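Local structure of aminotransferase (Helicobacter pylori, 2FNU) at residues 72-83 with 117-128. The protein catalyses the PLP-dependent transamination of a UDP-linked 4-keto sugar to its 4-amino form, the second step in making pseudaminic acid for flagellin modification. Numbering follows the deposited sequence.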
ATOM      1  N   ALA B  72       7.629   9.962  24.212  1.00 19.57           N
ATOM      2  CA  ALA B  72       9.084  10.049  24.091  1.00 21.69           C
ATOM      3  C   ALA B  72       9.797   9.395  25.274  1.00 21.04           C
ATOM      4  O   ALA B  72      10.963   9.013  25.169  1.00 24.18           O
ATOM      5  CB  ALA B  72       9.523  11.496  23.949  1.00 21.27           C
ATOM      6  N   ASP B  73       9.088   9.287  26.391  1.00 21.45           N
ATOM      7  CA  ASP B  73       9.620   8.658  27.602  1.00 21.52           C
ATOM      8  C   ASP B  73       9.541   7.120  27.568  1.00 20.02           C
ATOM      9  O   ASP B  73      10.174   6.451  28.381  1.00 20.88           O
ATOM     10  CB  ASP B  73       8.874   9.184  28.831  1.00 23.09           C
ATOM     11  CG  ASP B  73       9.143  10.668  29.099  1.00 26.94           C
ATOM     12  OD1 ASP B  73       8.276  11.311  29.722  1.00 39.70           O
ATOM     13  OD2 ASP B  73      10.210  11.181  28.695  1.00 32.66           O
ATOM     14  N   ARG B  74       8.753   6.576  26.636  1.00 19.06           N
ATOM     15  CA  ARG B  74       8.544   5.126  26.512  1.00 17.92           C
ATOM     16  C   ARG B  74       8.771   4.748  25.044  1.00 15.63           C
ATOM     17  O   ARG B  74       7.864   4.269  24.348  1.00 16.07           O
ATOM     18  CB  ARG B  74       7.147   4.728  27.010  1.00 18.65           C
ATOM     19  CG  ARG B  74       6.991   4.927  28.541  1.00 25.50           C
ATOM     20  CD  ARG B  74       5.566   4.691  29.044  1.00 29.30           C
ATOM     21  NE  ARG B  74       4.585   5.669  28.552  1.00 38.17           N
ATOM     22  CZ  ARG B  74       4.392   6.890  29.055  1.00 42.73           C
ATOM     23  NH1 ARG B  74       5.126   7.334  30.069  1.00 46.04           N
ATOM     24  NH2 ARG B  74       3.463   7.680  28.533  1.00 43.24           N
ATOM     25  N   ASN B  75      10.007   4.975  24.612  1.00 15.36           N
ATOM     26  CA  ASN B  75      10.365   4.974  23.195  1.00 14.55           C
ATOM     27  C   ASN B  75      11.178   3.762  22.730  1.00 15.90           C
ATOM     28  O   ASN B  75      11.551   3.717  21.561  1.00 16.22           O
ATOM     29  CB  ASN B  75      11.173   6.235  22.861  1.00 18.44           C
ATOM     30  CG  ASN B  75      12.548   6.235  23.515  1.00 19.84           C
ATOM     31  OD1 ASN B  75      13.580   6.304  22.839  1.00 25.98           O
ATOM     32  ND2 ASN B  75      12.569   6.128  24.830  1.00 15.49           N
ATOM     33  N   GLU B  76      11.498   2.825  23.626  1.00 13.83           N
ATOM     34  CA  GLU B  76      12.312   1.674  23.214  1.00 15.22           C
ATOM     35  C   GLU B  76      11.472   0.426  23.011  1.00 14.62           C
ATOM     36  O   GLU B  76      10.580   0.127  23.816  1.00 14.22           O
ATOM     37  CB  GLU B  76      13.423   1.401  24.239  1.00 15.17           C
ATOM     38  CG  GLU B  76      14.445   2.520  24.293  1.00 15.13           C
ATOM     39  CD  GLU B  76      15.604   2.262  25.251  1.00 20.73           C
ATOM     40  OE1 GLU B  76      16.385   3.212  25.467  1.00 21.07           O
ATOM     41  OE2 GLU B  76      15.742   1.140  25.769  1.00 18.79           O
ATOM     42  N   ILE B  77      11.754  -0.307  21.928  1.00 12.86           N
ATOM     43  CA  ILE B  77      11.087  -1.576  21.683  1.00 13.27           C
ATOM     44  C   ILE B  77      12.141  -2.629  21.431  1.00 13.29           C
ATOM     45  O   ILE B  77      12.991  -2.449  20.570  1.00 13.42           O
ATOM     46  CB  ILE B  77      10.077  -1.479  20.514  1.00 12.03           C
ATOM     47  CG1 ILE B  77       8.848  -0.675  20.985  1.00 14.05           C
ATOM     48  CG2 ILE B  77       9.665  -2.878  20.027  1.00 15.18           C
ATOM     49  CD1 ILE B  77       7.694  -0.545  19.994  1.00 15.03           C
ATOM     50  N   ILE B  78      12.089  -3.709  22.206  1.00 14.07           N
ATOM     51  CA  ILE B  78      13.049  -4.789  22.052  1.00 12.70           C
ATOM     52  C   ILE B  78      12.616  -5.639  20.878  1.00 13.39           C
ATOM     53  O   ILE B  78      11.439  -5.966  20.734  1.00 13.21           O
ATOM     54  CB  ILE B  78      13.096  -5.655  23.330  1.00 14.00           C
ATOM     55  CG1 ILE B  78      13.671  -4.836  24.482  1.00 15.32           C
ATOM     56  CG2 ILE B  78      13.945  -6.872  23.112  1.00 14.97           C
ATOM     57  CD1 ILE B  78      13.361  -5.466  25.851  1.00 18.92           C
ATOM     58  N   THR B  79      13.582  -6.017  20.044  1.00 12.68           N
ATOM     59  CA  THR B  79      13.268  -6.877  18.897  1.00 12.51           C
ATOM     60  C   THR B  79      14.476  -7.700  18.471  1.00 13.62           C
ATOM     61  O   THR B  79      15.522  -7.676  19.126  1.00 13.66           O
ATOM     62  CB  THR B  79      12.665  -6.047  17.718  1.00 13.68           C
ATOM     63  OG1 THR B  79      12.145  -6.933  16.715  1.00 13.65           O
ATOM     64  CG2 THR B  79      13.704  -5.107  17.125  1.00 13.06           C
ATOM     65  N   THR B  80      14.318  -8.452  17.393  1.00 12.29           N
ATOM     66  CA  THR B  80      15.392  -9.319  16.899  1.00 11.72           C
ATOM     67  C   THR B  80      16.140  -8.668  15.740  1.00 12.25           C
ATOM     68  O   THR B  80      15.517  -8.005  14.893  1.00 12.19           O
ATOM     69  CB  THR B  80      14.835 -10.670  16.414  1.00 13.10           C
ATOM     70  OG1 THR B  80      15.907 -11.455  15.856  1.00 12.36           O
ATOM     71  CG2 THR B  80      13.694 -10.485  15.376  1.00 13.10           C
ATOM     72  N   PRO B  81      17.469  -8.868  15.684  1.00 12.14           N
ATOM     73  CA  PRO B  81      18.219  -8.378  14.533  1.00 12.82           C
ATOM     74  C   PRO B  81      18.128  -9.318  13.330  1.00 12.27           C
ATOM     75  O   PRO B  81      18.569  -8.946  12.255  1.00 12.64           O
ATOM     76  CB  PRO B  81      19.661  -8.338  15.061  1.00 14.25           C
ATOM     77  CG  PRO B  81      19.731  -9.471  16.039  1.00 13.76           C
ATOM     78  CD  PRO B  81      18.340  -9.504  16.692  1.00 13.63           C
ATOM     79  N   ILE B  82      17.605 -10.530  13.537  1.00 11.48           N
ATOM     80  CA  ILE B  82      17.457 -11.510  12.442  1.00 11.99           C
ATOM     81  C   ILE B  82      16.012 -11.496  11.974  1.00 12.12           C
ATOM     82  O   ILE B  82      15.183 -12.326  12.371  1.00 12.04           O
ATOM     83  CB  ILE B  82      17.958 -12.933  12.841  1.00 12.96           C
ATOM     84  CG1 ILE B  82      19.440 -12.876  13.244  1.00 13.58           C
ATOM     85  CG2 ILE B  82      17.807 -13.925  11.681  1.00 13.46           C
ATOM     86  CD1 ILE B  82      20.382 -12.302  12.141  1.00 15.08           C
ATOM     87  N   SER B  83      15.717 -10.490  11.157  1.00 11.96           N
ATOM     88  CA  SER B  83      14.412 -10.368  10.510  1.00 10.55           C
ATOM     89  C   SER B  83      14.605  -9.586   9.251  1.00 12.17           C
ATOM     90  O   SER B  83      15.695  -9.030   9.023  1.00 12.61           O
ATOM     91  CB  SER B  83      13.400  -9.627  11.385  1.00 11.38           C
ATOM     92  OG  SER B  83      12.121  -9.756  10.776  1.00 12.27           O
ATOM     93  N   LEU B 117      17.325  -6.442  29.003  1.00 15.17           N
ATOM     94  CA  LEU B 117      17.251  -5.281  28.115  1.00 16.37           C
ATOM     95  C   LEU B 117      16.153  -4.310  28.505  1.00 16.72           C
ATOM     96  O   LEU B 117      16.063  -3.212  27.939  1.00 17.37           O
ATOM     97  CB  LEU B 117      16.996  -5.735  26.676  1.00 14.93           C
ATOM     98  CG  LEU B 117      18.046  -6.675  26.091  1.00 17.01           C
ATOM     99  CD1 LEU B 117      17.556  -7.173  24.734  1.00 15.40           C
ATOM    100  CD2 LEU B 117      19.395  -5.997  25.958  1.00 20.47           C
ATOM    101  N   ILE B 118      15.323  -4.714  29.463  1.00 15.55           N
ATOM    102  CA  ILE B 118      14.181  -3.923  29.858  1.00 16.64           C
ATOM    103  C   ILE B 118      14.599  -2.811  30.814  1.00 15.91           C
ATOM    104  O   ILE B 118      15.393  -3.030  31.747  1.00 18.64           O
ATOM    105  CB  ILE B 118      13.088  -4.810  30.493  1.00 14.59           C
ATOM    106  CG1 ILE B 118      12.610  -5.845  29.468  1.00 14.57           C
ATOM    107  CG2 ILE B 118      11.913  -3.962  30.987  1.00 18.50           C
ATOM    108  CD1 ILE B 118      11.629  -6.918  29.998  1.00 16.57           C
ATOM    109  N   ASN B 119      14.089  -1.616  30.557  1.00 16.28           N
ATOM    110  CA  ASN B 119      14.344  -0.478  31.426  1.00 17.35           C
ATOM    111  C   ASN B 119      13.111   0.420  31.425  1.00 17.60           C
ATOM    112  O   ASN B 119      12.062   0.042  30.877  1.00 17.00           O
ATOM    113  CB  ASN B 119      15.597   0.277  30.955  1.00 18.57           C
ATOM    114  CG  ASN B 119      15.471   0.790  29.526  1.00 19.08           C
ATOM    115  OD1 ASN B 119      14.462   1.380  29.162  1.00 23.42           O
ATOM    116  ND2 ASN B 119      16.495   0.565  28.718  1.00 22.83           N
ATOM    117  N   GLU B 120      13.218   1.596  32.038  1.00 18.60           N
ATOM    118  CA  GLU B 120      12.069   2.486  32.174  1.00 19.60           C
ATOM    119  C   GLU B 120      11.498   2.979  30.843  1.00 19.48           C
ATOM    120  O   GLU B 120      10.350   3.396  30.792  1.00 21.33           O
ATOM    121  CB  GLU B 120      12.418   3.676  33.088  1.00 22.67           C
ATOM    122  CG  GLU B 120      13.615   4.533  32.622  1.00 34.30           C
ATOM    123  CD  GLU B 120      14.983   3.819  32.698  1.00 48.55           C
ATOM    124  OE1 GLU B 120      15.158   2.875  33.511  1.00 43.41           O
ATOM    125  OE2 GLU B 120      15.892   4.213  31.932  1.00 55.65           O
ATOM    126  N   ARG B 121      12.294   2.896  29.775  1.00 15.78           N
ATOM    127  CA  ARG B 121      11.864   3.377  28.454  1.00 16.31           C
ATOM    128  C   ARG B 121      11.221   2.285  27.596  1.00 16.90           C
ATOM    129  O   ARG B 121      10.663   2.584  26.529  1.00 17.58           O
ATOM    130  CB  ARG B 121      13.065   3.933  27.697  1.00 16.11           C
ATOM    131  CG  ARG B 121      13.643   5.185  28.341  1.00 21.58           C
ATOM    132  CD  ARG B 121      14.732   5.828  27.488  1.00 26.44           C
ATOM    133  NE  ARG B 121      15.022   7.169  27.990  1.00 36.03           N
ATOM    134  CZ  ARG B 121      14.373   8.274  27.628  1.00 39.05           C
ATOM    135  NH1 ARG B 121      13.397   8.227  26.730  1.00 28.08           N
ATOM    136  NH2 ARG B 121      14.711   9.439  28.163  1.00 36.72           N
ATOM    137  N   THR B 122      11.299   1.036  28.041  1.00 16.61           N
ATOM    138  CA  THR B 122      10.792  -0.074  27.222  1.00 13.06           C
ATOM    139  C   THR B 122       9.271  -0.032  27.118  1.00 14.92           C
ATOM    140  O   THR B 122       8.575   0.063  28.124  1.00 17.40           O
ATOM    141  CB  THR B 122      11.241  -1.436  27.792  1.00 14.06           C
ATOM    142  OG1 THR B 122      12.637  -1.370  28.106  1.00 14.89           O
ATOM    143  CG2 THR B 122      11.006  -2.562  26.759  1.00 16.95           C
ATOM    144  N   LYS B 123       8.769  -0.150  25.887  1.00 13.63           N
ATOM    145  CA  LYS B 123       7.336  -0.100  25.614  1.00 14.19           C
ATOM    146  C   LYS B 123       6.757  -1.455  25.179  1.00 13.47           C
ATOM    147  O   LYS B 123       5.608  -1.783  25.481  1.00 14.53           O
ATOM    148  CB  LYS B 123       7.073   0.942  24.517  1.00 15.87           C
ATOM    149  CG  LYS B 123       5.607   1.156  24.217  1.00 15.24           C
ATOM    150  CD  LYS B 123       4.892   1.840  25.389  1.00 17.50           C
ATOM    151  CE  LYS B 123       3.418   2.012  25.074  1.00 20.30           C
ATOM    152  NZ  LYS B 123       2.672   2.703  26.167  1.00 20.98           N
ATOM    153  N   ALA B 124       7.548  -2.239  24.460  1.00 11.77           N
ATOM    154  CA  ALA B 124       7.036  -3.475  23.879  1.00 12.47           C
ATOM    155  C   ALA B 124       8.177  -4.384  23.496  1.00 13.19           C
ATOM    156  O   ALA B 124       9.339  -3.942  23.468  1.00 13.78           O
ATOM    157  CB  ALA B 124       6.196  -3.157  22.609  1.00 14.90           C
ATOM    158  N   ILE B 125       7.828  -5.632  23.181  1.00 12.83           N
ATOM    159  CA  ILE B 125       8.770  -6.572  22.566  1.00 12.34           C
ATOM    160  C   ILE B 125       8.152  -7.027  21.240  1.00 13.53           C
ATOM    161  O   ILE B 125       6.979  -7.408  21.228  1.00 13.66           O
ATOM    162  CB  ILE B 125       9.052  -7.785  23.479  1.00 14.22           C
ATOM    163  CG1 ILE B 125       9.639  -7.296  24.816  1.00 17.14           C
ATOM    164  CG2 ILE B 125       9.983  -8.798  22.779  1.00 13.95           C
ATOM    165  CD1 ILE B 125       9.976  -8.420  25.796  1.00 15.71           C
ATOM    166  N   VAL B 126       8.923  -6.972  20.145  1.00 12.74           N
ATOM    167  CA  VAL B 126       8.452  -7.495  18.853  1.00 11.73           C
ATOM    168  C   VAL B 126       9.301  -8.718  18.494  1.00 12.29           C
ATOM    169  O   VAL B 126      10.496  -8.579  18.226  1.00 13.31           O
ATOM    170  CB  VAL B 126       8.580  -6.450  17.711  1.00 14.10           C
ATOM    171  CG1 VAL B 126       8.213  -7.092  16.351  1.00 15.88           C
ATOM    172  CG2 VAL B 126       7.698  -5.234  17.996  1.00 15.69           C
ATOM    173  N   SER B 127       8.687  -9.901  18.510  1.00 11.42           N
ATOM    174  CA  SER B 127       9.365 -11.127  18.091  1.00 11.22           C
ATOM    175  C   SER B 127       9.005 -11.451  16.638  1.00 11.73           C
ATOM    176  O   SER B 127       8.032 -10.909  16.098  1.00 12.97           O
ATOM    177  CB  SER B 127       8.980 -12.307  18.998  1.00 13.72           C
ATOM    178  OG  SER B 127       7.565 -12.497  18.996  1.00 15.05           O
ATOM    179  N   VAL B 128       9.787 -12.345  16.044  1.00 11.67           N
ATOM    180  CA  VAL B 128       9.568 -12.821  14.677  1.00 12.17           C
ATOM    181  C   VAL B 128       9.623 -14.350  14.680  1.00 11.19           C
ATOM    182  O   VAL B 128      10.551 -14.946  15.252  1.00 12.83           O
ATOM    183  CB  VAL B 128      10.689 -12.306  13.752  1.00 11.41           C
ATOM    184  CG1 VAL B 128      10.603 -12.941  12.347  1.00 11.83           C
ATOM    185  CG2 VAL B 128      10.606 -10.785  13.663  1.00 13.38           C
TER
HETATM  186  O   HOH W   1      12.489  11.184  27.171  1.00 45.01           O
HETATM  187  O   HOH W   2       3.615   5.286  25.644  1.00 20.08           O
HETATM  188  O   HOH W   3      14.541  -1.420  26.160  1.00 16.28           O
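A72 O, in plane at the edge of the R121 guanidinium, takes a weak, bent bond from NH1 (3.0 Å), and a water joins R121 NH2 to D73 OD2. R74 NE and K123 NZ, like charges, share a water; K123 NZ is also hydrogen-bonded to S68 OG. At E76 the strands pair in parallel, E76 N reaching R121 O from above the carbonyl plane and E76 O receiving K123 N at 2.8 Å. The extended E76 side chain lies against the CB and CD of R121, and OE2 takes N119 ND2 at 3.1 Å on its syn side but tilted out of the carboxylate plane. A third water ties OE2 to L117 O and T122 OG1, fastening the carboxylate to the N119-T122 turn. I77 turns to the other face, its CG2 touching V126 CG2 at 3.7 Å. I78 N bonds to A124 O and V126 N to I78 O; with CG1 beside its own backbone N (chi1 -67°) and the chain extended beyond it, I78 CD1 sits among L117 CB, I118 CG1 and T122 CG2. T79 OG1 donates to V126 O at 2.8 Å. Farther on, T80 CG2 meets V128 CG2 at 3.5 Å, and S83 OG, hydrogen-bonded to T87 OG1, touches the same methyl; S83 and V128 both touch the PMP cofactor. Strand 76-79 runs between 97-100 and 122-128 in the central seven-stranded sheet, helix 86-93 covering the I77, T79 and V126 face and strand 150-154 flanking 122-128.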